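Possible prolidase (PDB 2P9B) is a putative prolidase of the amidohydrolase family, probably a hydrolase acting on carbon-nitrogen bonds, perhaps other than peptide bonds, although its substrate is not established. Local coordinates at residues Pro184-Leu195 and Ala231-Val241. Numbering follows the deposited sequence.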
loop_
_atom_site.group_PDB
_atom_site.type_symbol
_atom_site.label_atom_id
_atom_site.label_comp_id
_atom_site.label_asym_id
_atom_site.label_seq_id
_atom_site.Cartn_x
_atom_site.Cartn_y
_atom_site.Cartn_z
ATOM N N PRO A 184 9.020 25.805 -11.071
ATOM C CA PRO A 184 9.706 24.520 -10.924
ATOM C C PRO A 184 10.769 24.628 -9.830
ATOM O O PRO A 184 11.029 23.665 -9.110
ATOM C CB PRO A 184 10.328 24.300 -12.303
ATOM C CG PRO A 184 9.385 25.013 -13.218
ATOM C CD PRO A 184 9.104 26.285 -12.461
ATOM N N GLU A 185 11.373 25.811 -9.702
ATOM C CA GLU A 185 12.411 26.029 -8.696
ATOM C C GLU A 185 11.888 25.859 -7.277
ATOM O O GLU A 185 12.570 25.290 -6.426
ATOM C CB GLU A 185 13.032 27.424 -8.843
ATOM C CG GLU A 185 13.676 27.682 -10.191
ATOM C CD GLU A 185 12.669 28.067 -11.259
ATOM O OE1 GLU A 185 13.071 28.193 -12.436
ATOM O OE2 GLU A 185 11.482 28.253 -10.924
ATOM N N GLU A 186 10.686 26.362 -7.016
ATOM C CA GLU A 186 10.102 26.237 -5.688
ATOM C C GLU A 186 9.852 24.762 -5.388
ATOM O O GLU A 186 10.135 24.290 -4.293
ATOM C CB GLU A 186 8.782 27.010 -5.596
ATOM C CG GLU A 186 8.024 26.757 -4.299
ATOM C CD GLU A 186 6.623 27.349 -4.289
ATOM O OE1 GLU A 186 5.912 27.222 -5.306
ATOM O OE2 GLU A 186 6.226 27.924 -3.256
ATOM N N ALA A 187 9.322 24.045 -6.375
ATOM C CA ALA A 187 9.028 22.625 -6.222
ATOM C C ALA A 187 10.289 21.799 -5.969
ATOM O O ALA A 187 10.288 20.896 -5.135
ATOM C CB ALA A 187 8.305 22.102 -7.466
ATOM N N ARG A 188 11.357 22.100 -6.701
ATOM C CA ARG A 188 12.607 21.365 -6.541
ATOM C C ARG A 188 13.197 21.611 -5.159
ATOM O O ARG A 188 13.746 20.704 -4.530
ATOM C CB ARG A 188 13.620 21.777 -7.617
ATOM C CG ARG A 188 14.859 20.885 -7.674
ATOM C CD ARG A 188 15.831 21.330 -8.764
ATOM N NE ARG A 188 15.333 21.078 -10.116
ATOM C CZ ARG A 188 15.361 19.894 -10.726
ATOM N NH1 ARG A 188 15.868 18.832 -10.112
ATOM N NH2 ARG A 188 14.890 19.776 -11.962
ATOM N N THR A 189 13.082 22.845 -4.682
ATOM C CA THR A 189 13.604 23.182 -3.361
ATOM C C THR A 189 12.809 22.452 -2.284
ATOM O O THR A 189 13.367 21.982 -1.296
ATOM C CB THR A 189 13.525 24.700 -3.101
ATOM O OG1 THR A 189 14.354 25.388 -4.046
ATOM C CG2 THR A 189 13.995 25.028 -1.695
ATOM N N ALA A 190 11.500 22.352 -2.483
ATOM C CA ALA A 190 10.646 21.690 -1.519
ATOM C C ALA A 190 10.959 20.202 -1.410
ATOM O O ALA A 190 11.053 19.665 -0.305
ATOM C CB ALA A 190 9.185 21.902 -1.890
ATOM N N VAL A 191 11.128 19.534 -2.547
ATOM C CA VAL A 191 11.427 18.109 -2.520
ATOM C C VAL A 191 12.804 17.882 -1.884
ATOM O O VAL A 191 13.015 16.896 -1.182
ATOM C CB VAL A 191 11.378 17.492 -3.948
ATOM C CG1 VAL A 191 12.454 18.100 -4.827
ATOM C CG2 VAL A 191 11.540 15.982 -3.867
ATOM N N ALA A 192 13.732 18.805 -2.115
ATOM C CA ALA A 192 15.070 18.680 -1.542
ATOM C C ALA A 192 14.984 18.699 -0.017
ATOM O O ALA A 192 15.735 17.999 0.672
ATOM C CB ALA A 192 15.960 19.813 -2.026
ATOM N N GLN A 193 14.069 19.511 0.505
ATOM C CA GLN A 193 13.875 19.614 1.947
ATOM C C GLN A 193 13.437 18.260 2.494
ATOM O O GLN A 193 13.911 17.824 3.542
ATOM C CB GLN A 193 12.822 20.680 2.271
ATOM C CG GLN A 193 13.182 22.062 1.739
ATOM C CD GLN A 193 12.181 23.142 2.126
ATOM O OE1 GLN A 193 10.980 23.007 1.896
ATOM N NE2 GLN A 193 12.681 24.227 2.711
ATOM N N ASN A 194 12.530 17.598 1.783
ATOM C CA ASN A 194 12.057 16.292 2.212
ATOM C C ASN A 194 13.171 15.261 2.142
ATOM O O ASN A 194 13.352 14.478 3.066
ATOM C CB ASN A 194 10.880 15.830 1.352
ATOM C CG ASN A 194 9.540 16.138 1.989
ATOM O OD1 ASN A 194 9.476 16.715 3.072
ATOM N ND2 ASN A 194 8.462 15.747 1.318
ATOM N N LEU A 195 13.917 15.266 1.044
ATOM C CA LEU A 195 15.016 14.323 0.875
ATOM C C LEU A 195 16.067 14.523 1.967
ATOM O O LEU A 195 16.546 13.558 2.569
ATOM C CB LEU A 195 15.645 14.498 -0.512
ATOM C CG LEU A 195 14.734 14.141 -1.693
ATOM C CD1 LEU A 195 15.372 14.586 -3.001
ATOM C CD2 LEU A 195 14.485 12.639 -1.701
ATOM N N ALA A 231 10.099 18.720 -12.051
ATOM C CA ALA A 231 11.216 19.133 -11.207
ATOM C C ALA A 231 11.263 18.259 -9.956
ATOM O O ALA A 231 12.336 17.867 -9.500
ATOM C CB ALA A 231 11.071 20.608 -10.822
ATOM N N ILE A 232 10.089 17.956 -9.410
ATOM C CA ILE A 232 9.997 17.114 -8.218
ATOM C C ILE A 232 10.483 15.701 -8.536
ATOM O O ILE A 232 11.272 15.126 -7.791
ATOM C CB ILE A 232 8.544 17.048 -7.703
ATOM C CG1 ILE A 232 8.124 18.422 -7.167
ATOM C CG2 ILE A 232 8.413 15.997 -6.609
ATOM C CD1 ILE A 232 6.646 18.522 -6.819
ATOM N N CYS A 233 10.021 15.148 -9.651
ATOM C CA CYS A 233 10.420 13.801 -10.036
ATOM C C CYS A 233 11.903 13.697 -10.368
ATOM O O CYS A 233 12.555 12.729 -9.991
ATOM C CB CYS A 233 9.587 13.322 -11.220
ATOM S SG CYS A 233 7.879 12.987 -10.773
ATOM N N ASP A 234 12.435 14.686 -11.079
ATOM C CA ASP A 234 13.850 14.668 -11.440
ATOM C C ASP A 234 14.713 14.606 -10.186
ATOM O O ASP A 234 15.623 13.785 -10.085
ATOM C CB ASP A 234 14.211 15.920 -12.248
ATOM C CG ASP A 234 15.686 15.980 -12.604
ATOM O OD1 ASP A 234 16.167 15.074 -13.320
ATOM O OD2 ASP A 234 16.368 16.935 -12.170
ATOM N N GLU A 235 14.408 15.474 -9.230
ATOM C CA GLU A 235 15.151 15.546 -7.979
ATOM C C GLU A 235 15.023 14.270 -7.148
ATOM O O GLU A 235 16.019 13.738 -6.659
ATOM C CB GLU A 235 14.666 16.750 -7.166
ATOM C CG GLU A 235 15.553 17.129 -5.996
ATOM C CD GLU A 235 16.961 17.500 -6.423
ATOM O OE1 GLU A 235 17.111 18.206 -7.443
ATOM O OE2 GLU A 235 17.916 17.092 -5.731
ATOM N N ALA A 236 13.801 13.773 -6.986
ATOM C CA ALA A 236 13.596 12.559 -6.203
ATOM C C ALA A 236 14.320 11.367 -6.819
ATOM O O ALA A 236 14.967 10.591 -6.118
ATOM C CB ALA A 236 12.110 12.257 -6.094
ATOM N N HIS A 237 14.215 11.230 -8.135
ATOM C CA HIS A 237 14.837 10.114 -8.840
ATOM C C HIS A 237 16.356 10.115 -8.755
ATOM O O HIS A 237 16.983 9.061 -8.840
ATOM C CB HIS A 237 14.373 10.110 -10.294
ATOM C CG HIS A 237 12.914 9.814 -10.450
ATOM N ND1 HIS A 237 12.233 10.006 -11.633
ATOM C CD2 HIS A 237 12.006 9.344 -9.563
ATOM C CE1 HIS A 237 10.965 9.669 -11.466
ATOM N NE2 HIS A 237 10.802 9.265 -10.219
ATOM N N GLN A 238 16.940 11.295 -8.587
ATOM C CA GLN A 238 18.391 11.398 -8.463
ATOM C C GLN A 238 18.827 10.616 -7.233
ATOM O O GLN A 238 19.955 10.125 -7.163
ATOM C CB GLN A 238 18.813 12.859 -8.303
ATOM C CG GLN A 238 18.900 13.638 -9.593
ATOM C CD GLN A 238 19.355 15.060 -9.351
ATOM O OE1 GLN A 238 20.278 15.300 -8.567
ATOM N NE2 GLN A 238 18.718 16.013 -10.027
ATOM N N TYR A 239 17.921 10.507 -6.265
ATOM C CA TYR A 239 18.195 9.795 -5.027
ATOM C C TYR A 239 17.504 8.442 -4.973
ATOM O O TYR A 239 17.451 7.806 -3.921
ATOM C CB TYR A 239 17.779 10.663 -3.838
ATOM C CG TYR A 239 18.670 11.871 -3.683
ATOM C CD1 TYR A 239 19.860 11.788 -2.964
ATOM C CD2 TYR A 239 18.356 13.081 -4.302
ATOM C CE1 TYR A 239 20.718 12.876 -2.863
ATOM C CE2 TYR A 239 19.211 14.182 -4.211
ATOM C CZ TYR A 239 20.393 14.067 -3.488
ATOM O OH TYR A 239 21.261 15.125 -3.396
ATOM N N GLY A 240 16.990 8.004 -6.119
ATOM C CA GLY A 240 16.330 6.714 -6.193
ATOM C C GLY A 240 15.045 6.615 -5.395
ATOM O O GLY A 240 14.642 5.527 -4.985
ATOM N N VAL A 241 14.389 7.749 -5.182
ATOM C CA VAL A 241 13.147 7.774 -4.426
ATOM C C VAL A 241 11.930 7.779 -5.351
ATOM O O VAL A 241 11.865 8.562 -6.297
ATOM C CB VAL A 241 13.115 9.007 -3.499
ATOM C CG1 VAL A 241 11.757 9.134 -2.832
ATOM C CG2 VAL A 241 14.201 8.870 -2.440
#
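R188 reaches across from its helix to two consecutive acids, D234 and E235, and its side chain sits as a knob among A231, D234, E235 and Q238. NH1 carries both salt bridges: it lies 2.8 Å from D234 OD2, on that oxygen's anti lone pair, and 3.0 Å from E235 OE1, which lies in the guanidinium plane. NH2 adds a weak bond to D234 OD2. Both carboxylates stand steeply to the guanidinium, the E235 plane turned 86° from it, while A231 O lies over one guanidinium face. With an alanine here in place of the arginine, the D234 and E235 carboxylates would probably lie side by side without the positive charge they share. Beneath these charges the packing is apolar. V191 CG1 presses on E235 CG at 3.5 Å; the bend of the E235 chain at chi2 (60°) lays CB and CG against V191 CG1 and turns OE1 back to R188. A187 CB meets I232 CG1 at 3.7 Å. Helical segments 184-195 and 231-238 run in roughly the same direction, 32° apart and 8.3 Å between axes. Helix 226-238 is the crossover between parallel neighbouring strands 202-205 and 243-247, and helix 184-196 precedes the first of them, consistent with the TIM-barrel fold of the amidohydrolases. Farther along, L195 splits its branches: CD1 approaches Y239 CD2 at 3.6 Å, and CD2 packs on V241 CG2. A Schellman motif with G240 at C-prime positions V241, its N bonding to A236 O and G240 N to H237 O. On the barrel side V191 and V241 touch I202, and I232 touches I204; N194 hydrogen-bonds through OD1 to Y140 OH and through ND2 to P164 O.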